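Local coordinates for microcin B17-processing protein McbB (Escherichia coli str. K-12 substr. MG1655, PDB 6GRH) that is needed to process the inactive precursor of microcin B17 into the active antibiotic peptide, at residues Glu41-Val46 and Lys77-Thr82; Glu113-Asp118 and Phe241-Ile246; Leu143-Glu146 and Asp151-Lys154; Ser171-Glu176 and Leu232-Ser237. All coordinates share one frame; numbering follows the deposited sequence.

Interaction 1: residues Glu41-Val46 and Lys77-Thr82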
loop_
_atom_site.group_PDB
_atom_site.type_symbol
_atom_site.label_atom_id
_atom_site.label_comp_id
_atom_site.label_asym_id
_atom_site.label_seq_id
_atom_site.Cartn_x
_atom_site.Cartn_y
_atom_site.Cartn_z
ATOM N N GLU B 41 -16.503 -49.260 25.047
ATOM C CA GLU B 41 -17.888 -48.802 25.278
ATOM C C GLU B 41 -17.981 -47.603 26.212
ATOM O O GLU B 41 -18.705 -46.667 25.924
ATOM C CB GLU B 41 -18.777 -49.935 25.849
ATOM C CG GLU B 41 -19.113 -51.051 24.884
ATOM C CD GLU B 41 -19.802 -50.589 23.602
ATOM O OE1 GLU B 41 -20.467 -49.518 23.567
ATOM O OE2 GLU B 41 -19.677 -51.328 22.605
ATOM N N GLY B 42 -17.246 -47.633 27.321
ATOM C CA GLY B 42 -17.185 -46.504 28.239
ATOM C C GLY B 42 -16.753 -45.185 27.594
ATOM O O GLY B 42 -17.332 -44.135 27.841
ATOM N N MET B 43 -15.735 -45.228 26.737
ATOM C CA MET B 43 -15.270 -44.009 26.101
ATOM C C MET B 43 -16.306 -43.563 25.070
ATOM O O MET B 43 -16.499 -42.373 24.897
ATOM C CB MET B 43 -13.899 -44.197 25.477
ATOM C CG MET B 43 -13.318 -42.946 24.856
ATOM S SD MET B 43 -13.105 -41.501 25.935
ATOM C CE MET B 43 -11.696 -42.056 26.917
ATOM N N LYS B 44 -17.003 -44.505 24.418
ATOM C CA LYS B 44 -18.094 -44.119 23.497
ATOM C C LYS B 44 -19.141 -43.297 24.266
ATOM O O LYS B 44 -19.534 -42.225 23.846
ATOM C CB LYS B 44 -18.732 -45.359 22.862
ATOM C CG LYS B 44 -19.977 -45.081 22.043
ATOM C CD LYS B 44 -20.499 -46.354 21.386
ATOM C CE LYS B 44 -21.802 -46.052 20.662
ATOM N NZ LYS B 44 -22.397 -47.251 20.035
ATOM N N LYS B 45 -19.553 -43.815 25.419
ATOM C CA LYS B 45 -20.498 -43.123 26.302
ATOM C C LYS B 45 -20.047 -41.725 26.699
ATOM O O LYS B 45 -20.824 -40.782 26.639
ATOM C CB LYS B 45 -20.813 -43.978 27.554
ATOM N N VAL B 46 -18.784 -41.589 27.079
ATOM C CA VAL B 46 -18.205 -40.292 27.437
ATOM C C VAL B 46 -18.295 -39.322 26.267
ATOM O O VAL B 46 -18.777 -38.201 26.413
ATOM C CB VAL B 46 -16.746 -40.466 27.926
ATOM C CG1 VAL B 46 -16.032 -39.129 28.066
ATOM C CG2 VAL B 46 -16.720 -41.218 29.248
ATOM N N LYS B 77 -8.452 -38.207 30.050
ATOM C CA LYS B 77 -8.214 -36.812 29.707
ATOM C C LYS B 77 -7.149 -36.644 28.631
ATOM O O LYS B 77 -7.345 -35.880 27.693
ATOM C CB LYS B 77 -7.822 -35.999 30.921
ATOM C CG LYS B 77 -9.023 -35.544 31.722
ATOM C CD LYS B 77 -8.548 -34.981 33.039
ATOM C CE LYS B 77 -9.711 -34.809 33.983
ATOM N NZ LYS B 77 -9.263 -34.827 35.401
ATOM N N GLU B 78 -6.049 -37.378 28.784
ATOM C CA GLU B 78 -4.960 -37.391 27.799
ATOM C C GLU B 78 -5.450 -37.808 26.400
ATOM O O GLU B 78 -5.045 -37.230 25.382
ATOM C CB GLU B 78 -3.843 -38.339 28.262
ATOM C CG GLU B 78 -2.548 -38.164 27.494
ATOM C CD GLU B 78 -1.459 -39.132 27.940
ATOM O OE1 GLU B 78 -1.702 -40.018 28.811
ATOM O OE2 GLU B 78 -0.338 -38.998 27.403
ATOM N N PHE B 79 -6.312 -38.815 26.362
ATOM C CA PHE B 79 -6.931 -39.258 25.108
ATOM C C PHE B 79 -7.788 -38.139 24.501
ATOM O O PHE B 79 -7.664 -37.828 23.317
ATOM C CB PHE B 79 -7.771 -40.524 25.339
ATOM C CG PHE B 79 -8.571 -40.944 24.145
ATOM C CD1 PHE B 79 -7.995 -41.715 23.147
ATOM C CD2 PHE B 79 -9.870 -40.519 23.979
ATOM C CE1 PHE B 79 -8.714 -42.106 22.041
ATOM C CE2 PHE B 79 -10.594 -40.899 22.854
ATOM C CZ PHE B 79 -10.015 -41.706 21.902
ATOM N N LEU B 80 -8.639 -37.537 25.329
ATOM C CA LEU B 80 -9.556 -36.506 24.865
ATOM C C LEU B 80 -8.815 -35.268 24.373
ATOM O O LEU B 80 -9.244 -34.650 23.418
ATOM C CB LEU B 80 -10.553 -36.137 25.975
ATOM C CG LEU B 80 -11.526 -37.263 26.378
ATOM C CD1 LEU B 80 -12.289 -36.916 27.648
ATOM C CD2 LEU B 80 -12.491 -37.600 25.262
ATOM N N ILE B 81 -7.705 -34.919 25.032
ATOM C CA ILE B 81 -6.909 -33.765 24.661
ATOM C C ILE B 81 -6.119 -34.048 23.371
ATOM O O ILE B 81 -6.111 -33.214 22.454
ATOM C CB ILE B 81 -5.918 -33.339 25.769
ATOM C CG1 ILE B 81 -6.692 -32.696 26.932
ATOM C CG2 ILE B 81 -4.868 -32.350 25.240
ATOM C CD1 ILE B 81 -5.904 -32.625 28.225
ATOM N N THR B 82 -5.440 -35.190 23.332
ATOM C CA THR B 82 -4.539 -35.494 22.212
ATOM C C THR B 82 -5.307 -35.705 20.920
ATOM O O THR B 82 -4.828 -35.289 19.880
ATOM C CB THR B 82 -3.612 -36.690 22.485
ATOM O OG1 THR B 82 -4.388 -37.833 22.872
ATOM C CG2 THR B 82 -2.621 -36.361 23.571
#

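Interaction 2: residues Glu113-Asp118 and Phe241-Ile246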
loop_
_atom_site.group_PDB
_atom_site.type_symbol
_atom_site.label_atom_id
_atom_site.label_comp_id
_atom_site.label_asym_id
_atom_site.label_seq_id
_atom_site.Cartn_x
_atom_site.Cartn_y
_atom_site.Cartn_z
ATOM N N GLU B 113 -27.459 -18.383 23.329
ATOM C CA GLU B 113 -27.487 -19.806 23.664
ATOM C C GLU B 113 -26.658 -20.642 22.679
ATOM O O GLU B 113 -25.920 -21.527 23.113
ATOM C CB GLU B 113 -28.922 -20.325 23.805
ATOM C CG GLU B 113 -29.088 -21.265 24.997
ATOM C CD GLU B 113 -28.977 -20.550 26.338
ATOM O OE1 GLU B 113 -28.033 -20.832 27.116
ATOM O OE2 GLU B 113 -29.846 -19.700 26.618
ATOM N N GLN B 114 -26.753 -20.351 21.378
ATOM C CA GLN B 114 -25.947 -21.053 20.362
ATOM C C GLN B 114 -24.458 -20.882 20.539
ATOM O O GLN B 114 -23.700 -21.858 20.442
ATOM C CB GLN B 114 -26.269 -20.560 18.958
ATOM C CG GLN B 114 -27.635 -20.981 18.443
ATOM C CD GLN B 114 -27.991 -20.301 17.126
ATOM O OE1 GLN B 114 -27.181 -19.549 16.513
ATOM N NE2 GLN B 114 -29.211 -20.566 16.670
ATOM N N TRP B 115 -24.038 -19.649 20.803
ATOM C CA TRP B 115 -22.620 -19.333 20.753
ATOM C C TRP B 115 -21.849 -19.781 21.980
ATOM O O TRP B 115 -20.631 -19.802 21.940
ATOM C CB TRP B 115 -22.379 -17.850 20.418
ATOM C CG TRP B 115 -22.889 -17.451 19.031
ATOM C CD1 TRP B 115 -23.443 -18.260 18.081
ATOM C CD2 TRP B 115 -22.878 -16.126 18.465
ATOM N NE1 TRP B 115 -23.788 -17.515 16.962
ATOM C CE2 TRP B 115 -23.449 -16.210 17.171
ATOM C CE3 TRP B 115 -22.472 -14.875 18.939
ATOM C CZ2 TRP B 115 -23.599 -15.091 16.331
ATOM C CZ3 TRP B 115 -22.626 -13.750 18.085
ATOM C CH2 TRP B 115 -23.191 -13.882 16.818
ATOM N N LYS B 116 -22.548 -20.202 23.043
ATOM C CA LYS B 116 -21.907 -20.892 24.172
ATOM C C LYS B 116 -21.148 -22.146 23.738
ATOM O O LYS B 116 -20.110 -22.462 24.317
ATOM C CB LYS B 116 -22.934 -21.251 25.269
ATOM C CG LYS B 116 -23.499 -20.043 25.989
ATOM C CD LYS B 116 -24.417 -20.454 27.147
ATOM C CE LYS B 116 -24.899 -19.251 27.962
ATOM N NZ LYS B 116 -23.823 -18.256 28.295
ATOM N N CYS B 117 -21.626 -22.843 22.716
ATOM C CA CYS B 117 -20.919 -24.031 22.252
ATOM C C CYS B 117 -19.665 -23.710 21.425
ATOM O O CYS B 117 -18.950 -24.631 21.026
ATOM C CB CYS B 117 -21.857 -24.967 21.510
ATOM S SG CYS B 117 -22.383 -24.402 19.898
ATOM N N ASP B 118 -19.422 -22.416 21.155
ATOM C CA ASP B 118 -18.157 -21.918 20.628
ATOM C C ASP B 118 -17.361 -21.224 21.737
ATOM O O ASP B 118 -16.385 -20.524 21.458
ATOM C CB ASP B 118 -18.457 -20.938 19.479
ATOM C CG ASP B 118 -19.411 -21.537 18.434
ATOM O OD1 ASP B 118 -18.975 -22.378 17.616
ATOM O OD2 ASP B 118 -20.620 -21.203 18.446
ATOM N N PHE B 241 -24.251 -14.809 6.569
ATOM C CA PHE B 241 -22.805 -14.642 6.378
ATOM C C PHE B 241 -22.238 -13.717 7.440
ATOM O O PHE B 241 -21.266 -14.059 8.111
ATOM C CB PHE B 241 -22.585 -14.075 4.968
ATOM C CG PHE B 241 -21.149 -13.956 4.541
ATOM C CD1 PHE B 241 -20.446 -15.060 4.038
ATOM C CD2 PHE B 241 -20.518 -12.734 4.568
ATOM C CE1 PHE B 241 -19.127 -14.937 3.588
ATOM C CE2 PHE B 241 -19.211 -12.599 4.117
ATOM C CZ PHE B 241 -18.509 -13.699 3.633
ATOM N N SER B 242 -22.881 -12.562 7.608
ATOM C CA SER B 242 -22.496 -11.576 8.641
ATOM C C SER B 242 -22.518 -12.178 10.047
ATOM O O SER B 242 -21.598 -12.000 10.834
ATOM C CB SER B 242 -23.449 -10.377 8.599
ATOM O OG SER B 242 -23.372 -9.693 7.348
ATOM N N TYR B 243 -23.589 -12.913 10.333
ATOM C CA TYR B 243 -23.774 -13.598 11.622
ATOM C C TYR B 243 -22.603 -14.532 11.930
ATOM O O TYR B 243 -22.072 -14.516 13.039
ATOM C CB TYR B 243 -25.081 -14.379 11.567
ATOM C CG TYR B 243 -25.610 -15.007 12.826
ATOM C CD1 TYR B 243 -26.196 -14.229 13.821
ATOM C CD2 TYR B 243 -25.605 -16.393 12.989
ATOM C CE1 TYR B 243 -26.748 -14.818 14.961
ATOM C CE2 TYR B 243 -26.160 -16.996 14.133
ATOM C CZ TYR B 243 -26.740 -16.192 15.108
ATOM O OH TYR B 243 -27.266 -16.764 16.236
ATOM N N HIS B 244 -22.195 -15.324 10.939
ATOM C CA HIS B 244 -21.056 -16.197 11.114
ATOM C C HIS B 244 -19.746 -15.437 11.358
ATOM O O HIS B 244 -18.954 -15.829 12.230
ATOM C CB HIS B 244 -20.930 -17.127 9.918
ATOM C CG HIS B 244 -19.909 -18.194 10.097
ATOM N ND1 HIS B 244 -19.997 -19.159 11.086
ATOM C CD2 HIS B 244 -18.760 -18.439 9.421
ATOM C CE1 HIS B 244 -18.931 -19.939 11.015
ATOM N NE2 HIS B 244 -18.175 -19.532 10.006
ATOM N N LEU B 245 -19.496 -14.378 10.577
ATOM C CA LEU B 245 -18.300 -13.560 10.790
ATOM C C LEU B 245 -18.215 -12.904 12.165
ATOM O O LEU B 245 -17.140 -12.864 12.768
ATOM C CB LEU B 245 -18.143 -12.511 9.682
ATOM C CG LEU B 245 -17.696 -13.008 8.322
ATOM C CD1 LEU B 245 -17.614 -11.836 7.338
ATOM C CD2 LEU B 245 -16.339 -13.651 8.383
ATOM N N ILE B 246 -19.348 -12.426 12.662
ATOM C CA ILE B 246 -19.461 -11.889 14.024
ATOM C C ILE B 246 -19.101 -12.973 15.049
ATOM O O ILE B 246 -18.234 -12.774 15.931
ATOM C CB ILE B 246 -20.861 -11.303 14.276
ATOM C CG1 ILE B 246 -21.095 -10.054 13.409
ATOM C CG2 ILE B 246 -21.060 -10.922 15.742
ATOM C CD1 ILE B 246 -22.509 -9.516 13.416
#

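Interaction 3: residues Leu143-Glu146 and Asp151-Lys154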
loop_
_atom_site.group_PDB
_atom_site.type_symbol
_atom_site.label_atom_id
_atom_site.label_comp_id
_atom_site.label_asym_id
_atom_site.label_seq_id
_atom_site.Cartn_x
_atom_site.Cartn_y
_atom_site.Cartn_z
ATOM N N LEU B 143 -21.144 -3.328 18.643
ATOM C CA LEU B 143 -22.236 -2.538 18.088
ATOM C C LEU B 143 -22.436 -2.902 16.625
ATOM O O LEU B 143 -21.549 -2.663 15.823
ATOM C CB LEU B 143 -21.931 -1.062 18.233
ATOM C CG LEU B 143 -22.863 -0.037 17.595
ATOM C CD1 LEU B 143 -24.294 -0.137 18.115
ATOM C CD2 LEU B 143 -22.285 1.361 17.845
ATOM N N HIS B 144 -23.593 -3.465 16.284
ATOM C CA HIS B 144 -23.867 -3.905 14.927
ATOM C C HIS B 144 -25.035 -3.089 14.395
ATOM O O HIS B 144 -26.119 -3.122 14.971
ATOM C CB HIS B 144 -24.174 -5.399 14.881
ATOM C CG HIS B 144 -24.612 -5.878 13.538
ATOM N ND1 HIS B 144 -23.744 -5.988 12.479
ATOM C CD2 HIS B 144 -25.832 -6.200 13.062
ATOM C CE1 HIS B 144 -24.411 -6.398 11.414
ATOM N NE2 HIS B 144 -25.674 -6.569 11.749
ATOM N N LEU B 145 -24.813 -2.395 13.271
ATOM C CA LEU B 145 -25.829 -1.556 12.635
ATOM C C LEU B 145 -26.101 -1.941 11.178
ATOM O O LEU B 145 -25.174 -1.930 10.353
ATOM C CB LEU B 145 -25.384 -0.095 12.676
ATOM C CG LEU B 145 -25.209 0.490 14.078
ATOM C CD1 LEU B 145 -24.676 1.911 14.011
ATOM C CD2 LEU B 145 -26.528 0.455 14.833
ATOM N N GLU B 146 -27.348 -2.297 10.869
ATOM C CA GLU B 146 -27.833 -2.352 9.484
ATOM C C GLU B 146 -28.127 -0.964 8.937
ATOM O O GLU B 146 -27.801 -0.653 7.788
ATOM C CB GLU B 146 -29.083 -3.234 9.350
ATOM C CG GLU B 146 -28.744 -4.698 9.316
ATOM C CD GLU B 146 -29.844 -5.631 8.833
ATOM O OE1 GLU B 146 -30.859 -5.208 8.229
ATOM O OE2 GLU B 146 -29.628 -6.834 9.039
ATOM N N ASP B 151 -24.074 9.308 14.577
ATOM C CA ASP B 151 -24.614 9.680 15.892
ATOM C C ASP B 151 -24.845 8.501 16.843
ATOM O O ASP B 151 -24.721 8.664 18.046
ATOM C CB ASP B 151 -25.941 10.455 15.762
ATOM C CG ASP B 151 -25.750 11.918 15.392
ATOM O OD1 ASP B 151 -24.601 12.413 15.339
ATOM O OD2 ASP B 151 -26.772 12.593 15.167
ATOM N N ILE B 152 -25.192 7.329 16.306
ATOM C CA ILE B 152 -25.404 6.137 17.142
ATOM C C ILE B 152 -24.081 5.705 17.765
ATOM O O ILE B 152 -24.004 5.436 18.948
ATOM C CB ILE B 152 -25.991 4.984 16.336
ATOM C CG1 ILE B 152 -27.390 5.375 15.820
ATOM C CG2 ILE B 152 -26.025 3.727 17.183
ATOM C CD1 ILE B 152 -27.952 4.434 14.781
ATOM N N VAL B 153 -23.024 5.673 16.956
ATOM C CA VAL B 153 -21.702 5.328 17.456
ATOM C C VAL B 153 -21.258 6.353 18.489
ATOM O O VAL B 153 -20.711 5.987 19.529
ATOM C CB VAL B 153 -20.659 5.205 16.318
ATOM C CG1 VAL B 153 -19.284 4.840 16.878
ATOM C CG2 VAL B 153 -21.100 4.159 15.311
ATOM N N LYS B 154 -21.510 7.627 18.216
ATOM C CA LYS B 154 -21.111 8.688 19.123
ATOM C C LYS B 154 -21.815 8.586 20.487
ATOM O O LYS B 154 -21.179 8.773 21.518
ATOM C CB LYS B 154 -21.391 10.036 18.461
ATOM C CG LYS B 154 -21.025 11.268 19.251
ATOM C CD LYS B 154 -21.242 12.486 18.344
ATOM C CE LYS B 154 -21.074 13.790 19.085
ATOM N NZ LYS B 154 -19.626 14.148 19.105
#

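Interaction 4: residues Ser171-Glu176 and Leu232-Ser237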
loop_
_atom_site.group_PDB
_atom_site.type_symbol
_atom_site.label_atom_id
_atom_site.label_comp_id
_atom_site.label_asym_id
_atom_site.label_seq_id
_atom_site.Cartn_x
_atom_site.Cartn_y
_atom_site.Cartn_z
ATOM N N SER B 171 -19.688 -2.963 13.718
ATOM C CA SER B 171 -19.908 -3.598 12.424
ATOM C C SER B 171 -21.086 -2.963 11.690
ATOM O O SER B 171 -22.029 -2.484 12.288
ATOM C CB SER B 171 -20.050 -5.123 12.573
ATOM O OG SER B 171 -21.201 -5.479 13.296
ATOM N N TYR B 172 -20.973 -2.898 10.374
ATOM C CA TYR B 172 -21.846 -2.068 9.539
ATOM C C TYR B 172 -21.527 -2.403 8.069
ATOM O O TYR B 172 -20.569 -3.139 7.786
ATOM C CB TYR B 172 -21.631 -0.552 9.845
ATOM C CG TYR B 172 -20.199 -0.132 9.733
ATOM C CD1 TYR B 172 -19.317 -0.314 10.785
ATOM C CD2 TYR B 172 -19.695 0.365 8.537
ATOM C CE1 TYR B 172 -17.989 0.030 10.679
ATOM C CE2 TYR B 172 -18.366 0.705 8.413
ATOM C CZ TYR B 172 -17.521 0.539 9.475
ATOM O OH TYR B 172 -16.207 0.841 9.346
ATOM N N TYR B 173 -22.334 -1.866 7.164
ATOM C CA TYR B 173 -22.247 -2.160 5.759
ATOM C C TYR B 173 -21.863 -0.907 5.000
ATOM O O TYR B 173 -22.299 0.175 5.319
ATOM C CB TYR B 173 -23.558 -2.744 5.253
ATOM C CG TYR B 173 -23.922 -4.023 5.972
ATOM C CD1 TYR B 173 -23.526 -5.264 5.476
ATOM C CD2 TYR B 173 -24.635 -3.990 7.183
ATOM C CE1 TYR B 173 -23.850 -6.447 6.146
ATOM C CE2 TYR B 173 -24.964 -5.159 7.864
ATOM C CZ TYR B 173 -24.561 -6.395 7.341
ATOM O OH TYR B 173 -24.875 -7.547 8.027
ATOM N N LEU B 174 -21.010 -1.071 4.001
ATOM C CA LEU B 174 -20.570 0.036 3.177
ATOM C C LEU B 174 -20.445 -0.503 1.780
ATOM O O LEU B 174 -19.672 -1.442 1.562
ATOM C CB LEU B 174 -19.224 0.593 3.646
ATOM C CG LEU B 174 -18.554 1.660 2.758
ATOM C CD1 LEU B 174 -19.447 2.863 2.599
ATOM C CD2 LEU B 174 -17.208 2.019 3.365
ATOM N N LYS B 175 -21.250 0.064 0.885
ATOM C CA LYS B 175 -21.342 -0.332 -0.518
ATOM C C LYS B 175 -21.671 -1.823 -0.637
ATOM O O LYS B 175 -22.751 -2.225 -0.217
ATOM C CB LYS B 175 -20.069 0.110 -1.257
ATOM C CG LYS B 175 -19.966 1.631 -1.288
ATOM C CD LYS B 175 -18.856 2.085 -2.223
ATOM C CE LYS B 175 -18.839 3.596 -2.388
ATOM N NZ LYS B 175 -18.298 3.948 -3.731
ATOM N N GLU B 176 -20.752 -2.655 -1.130
ATOM C CA GLU B 176 -21.003 -4.100 -1.213
ATOM C C GLU B 176 -20.226 -4.874 -0.151
ATOM O O GLU B 176 -20.018 -6.083 -0.305
ATOM C CB GLU B 176 -20.644 -4.599 -2.615
ATOM C CG GLU B 176 -21.491 -3.970 -3.698
ATOM C CD GLU B 176 -21.059 -4.343 -5.107
ATOM O OE1 GLU B 176 -19.835 -4.440 -5.374
ATOM O OE2 GLU B 176 -21.962 -4.522 -5.956
ATOM N N LEU B 232 -25.594 -1.899 -0.264
ATOM C CA LEU B 232 -26.565 -2.725 -0.976
ATOM C C LEU B 232 -27.582 -3.249 0.026
ATOM O O LEU B 232 -27.270 -3.427 1.204
ATOM C CB LEU B 232 -25.898 -3.894 -1.709
ATOM C CG LEU B 232 -25.231 -3.640 -3.071
ATOM C CD1 LEU B 232 -24.954 -4.980 -3.733
ATOM C CD2 LEU B 232 -26.061 -2.769 -4.001
ATOM N N ALA B 233 -28.793 -3.472 -0.469
ATOM C CA ALA B 233 -29.908 -4.017 0.311
ATOM C C ALA B 233 -29.576 -5.448 0.758
ATOM O O ALA B 233 -29.038 -6.236 -0.004
ATOM C CB ALA B 233 -31.198 -3.989 -0.506
ATOM N N LEU B 234 -29.888 -5.766 2.002
ATOM C CA LEU B 234 -29.519 -7.030 2.582
ATOM C C LEU B 234 -30.630 -8.044 2.435
ATOM O O LEU B 234 -31.796 -7.703 2.587
ATOM C CB LEU B 234 -29.165 -6.859 4.058
ATOM C CG LEU B 234 -27.955 -5.974 4.341
ATOM C CD1 LEU B 234 -27.764 -5.850 5.844
ATOM C CD2 LEU B 234 -26.705 -6.559 3.724
ATOM N N GLY B 235 -30.249 -9.285 2.130
ATOM C CA GLY B 235 -31.156 -10.418 2.131
ATOM C C GLY B 235 -30.776 -11.327 3.274
ATOM O O GLY B 235 -29.781 -11.049 3.987
ATOM N N GLU B 236 -31.542 -12.417 3.440
ATOM C CA GLU B 236 -31.268 -13.415 4.463
ATOM C C GLU B 236 -29.841 -13.968 4.359
ATOM O O GLU B 236 -29.181 -14.154 5.381
ATOM C CB GLU B 236 -32.280 -14.576 4.447
ATOM C CG GLU B 236 -32.196 -15.493 5.679
ATOM C CD GLU B 236 -32.776 -16.920 5.536
ATOM O OE1 GLU B 236 -33.914 -17.122 5.062
ATOM O OE2 GLU B 236 -32.073 -17.883 5.947
ATOM N N SER B 237 -29.347 -14.228 3.149
ATOM C CA SER B 237 -28.022 -14.850 3.046
ATOM C C SER B 237 -26.903 -13.901 3.505
ATOM O O SER B 237 -25.967 -14.335 4.152
ATOM C CB SER B 237 -27.756 -15.378 1.639
ATOM O OG SER B 237 -27.527 -14.301 0.751
#

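Interaction 1: residues Glu41-Val46 and Lys77-Thr82
One residue ahead of F79, whose ring receives the side chain of M43, the carbonyl oxygen of E78 is gripped by two donors from the end of its own helix. The hydroxyl OG1 of T82 donates to E78 O at 2.7 Å, and the amide N of T82, making the regular helical bond to E78 O at 2.9 Å, comes from the opposite face of the carbonyl plane. What crosses between helix 41-52 and helix 73-82, by contrast, is apolar. M43 does most of the work. Its CG lies anti to the backbone N (chi1 -177°), and the chain then bends at both later torsions, which curls the sulfur and methyl against the other helix. M43 CE comes to 3.8 Å from F79 CD2, while M43 SD lies 4.8 Å from the centroid of the F79 ring, an oblique Met-aromatic contact. M43 and L80 run antiparallel alongside one another, with M43 SD touching L80 CD2 at 4.0 Å. Farther along, V46 CG1 reaches L80 CD1 more loosely, at 4.4 Å. The axes of the two short segments come no closer than 12.3 Å and cross at -57°, a gap bridged by long side chains. I71 also packs on M43 and V46, L62 of helix 59-68 covers L80, and an aromatic side chain from the chain of another protein meets the F79 ring edge-to-face. The three helices beside an antiparallel sheet are consistent with the winged-helix-like precursor-recognition domain found in enzymes that modify ribosomal peptides. Cohesion here therefore rests on dispersion and on the polarisable sulfur, with the polar grip kept within one helix.

Interaction 2: residues Glu113-Asp118 and Phe241-Ile246
Two first torsions bring W115 and Y243 together: the indole CG stands anti to its carbonyl carbon (chi1 -63°), whereas the tyrosine CG stands anti to its backbone nitrogen (chi1 -171°), and each ring is thereby carried into the gap between the helices. The six-membered ring of W115 and the Y243 ring meet obliquely, with planes at 52° and centroids 4.9 Å apart. One atom makes the close approach. W115 CZ2 lies over one face of the tyrosine, offset toward the rim, at 3.4 Å from Y243 CE1. At the far end of the same ring, Y243 OH donates to Q114 OE1 over 2.8 Å. The acceptor lies near the ring plane, yet the hydroxyl sits well above the plane of the amide carbonyl, away from its lone-pair directions, and the amide and ring planes stand almost perpendicular. The other end of that amide, Q114 NE2, is bonded to E236 of the second subunit, another copy of McbB, so both polar atoms of the carboxamide have partners, which would hold its rotation. I246 adds its methyl CG2, 3.8 Å from W115 CH2. This buried contact joins the short helix 111-115 to the long helix 236-254. K247 and L250 of that long helix also pack on W115, strand 177-180 presents F178 to I246, and S237 of the second subunit packs on Y243.

Interaction 3: residues Leu143-Glu146 and Asp151-Lys154
L143 and L145 face I152 and V153 inside a beta-alpha-beta unit, in which strand 139-144 leads through helix 150-160 to the parallel strand 167-174. Such a crossover is the building block of Rossmann-like sheets, consistent with the relation of this protein to the E1-like enzymes, and the four residues here glue the start of the helix onto the strand it has just left. All four surfaces are aliphatic, and branch by branch their torsions decide what meets. In L145, CG lies anti to the carbonyl carbon (chi1 -62°), and the chain then runs straight out, so that both methyls point at the helix. L145 and I152 meet end-on, tip to tip, the meeting branch of the isoleucine being CG2 at 3.9 Å from L145 CD1. That methyl stands anti to the backbone N of I152, while CG1 stands anti to the carbonyl carbon, beside the backbone N. L143 adopts the other common leucine conformation, with chi1 174° and chi2 59°, and turns CD2 obliquely across V153 instead of straight into it. L143 CD1 lies more loosely, 4.3 Å from I152 CG2. H193 and F194 of helix 193-204 also touch V153, whose side chain lies near the bound zinc ion without taking part in the site. The strand itself is held by backbone bonds from L143 and L145 to S171. At the junction of the two leucines, V153 CG2 serves both, 4.0 Å from L143 CD2 and 4.4 Å from L145 CD1.

Interaction 4: residues Ser171-Glu176 and Leu232-Ser237
K175 and E176 form the corner of a beta-hairpin between strands 167-174 and 177-180, with backbone angles that fit a type II' turn, and L232 and L234 lie in the loop that crosses beside it on the way to helix 236-254. A single backbone hydrogen bond provides the polar link. L232 N donates to K175 O at 2.9 Å, with an angle of 155° at the hydrogen, and so pins the loop to the turn. Apolar contact beside it is less certain. E176 and L232 extend alongside in one direction, with E176 CG 3.6 Å from L232 CD1, but L232 was modelled in two conformers, so this touch is doubtful. The third kind of interaction is CH-pi, and it involves the buried ring of Y173. Y173 swings its ring toward the loop with CG anti to the carbonyl carbon (chi1 -60°), and L234, with the same first torsion, settles its forked end on one face. The phenol end of Y173 is held elsewhere, by S242 of helix 236-254, and F178 of the hairpin partner strand meets the ring as well. Of the two methyls of L234, CD2 comes to 3.7 Å from Y173 CE1, while CD1 sits over the ring 3.7 Å from its centroid, 19° off the normal and displaced toward the rim.

Interaction 1 stands apart: its centre lies 27 Å from that of interaction 2, and 46 Å and 44 Å from those of interactions 3 and 4, across the centre of the chain. The remaining three form one connected network. Interactions 2 and 4 share helix 236-254, and S242 OG lies 2.7 Å from Y173 OH; both also touch the second subunit. Interactions 3 and 4 meet through neighbouring strands of one sheet, with H144 ND1 2.7 Å from S171 OG, and E146 packs on L234. I246 CD1 reaches H144 ND1 at 3.9 Å, joining interaction 2 to interaction 3. The zinc ion, held by C192, C195, C290 and C292, lies about 9 Å from the side chain of V153 in interaction 3.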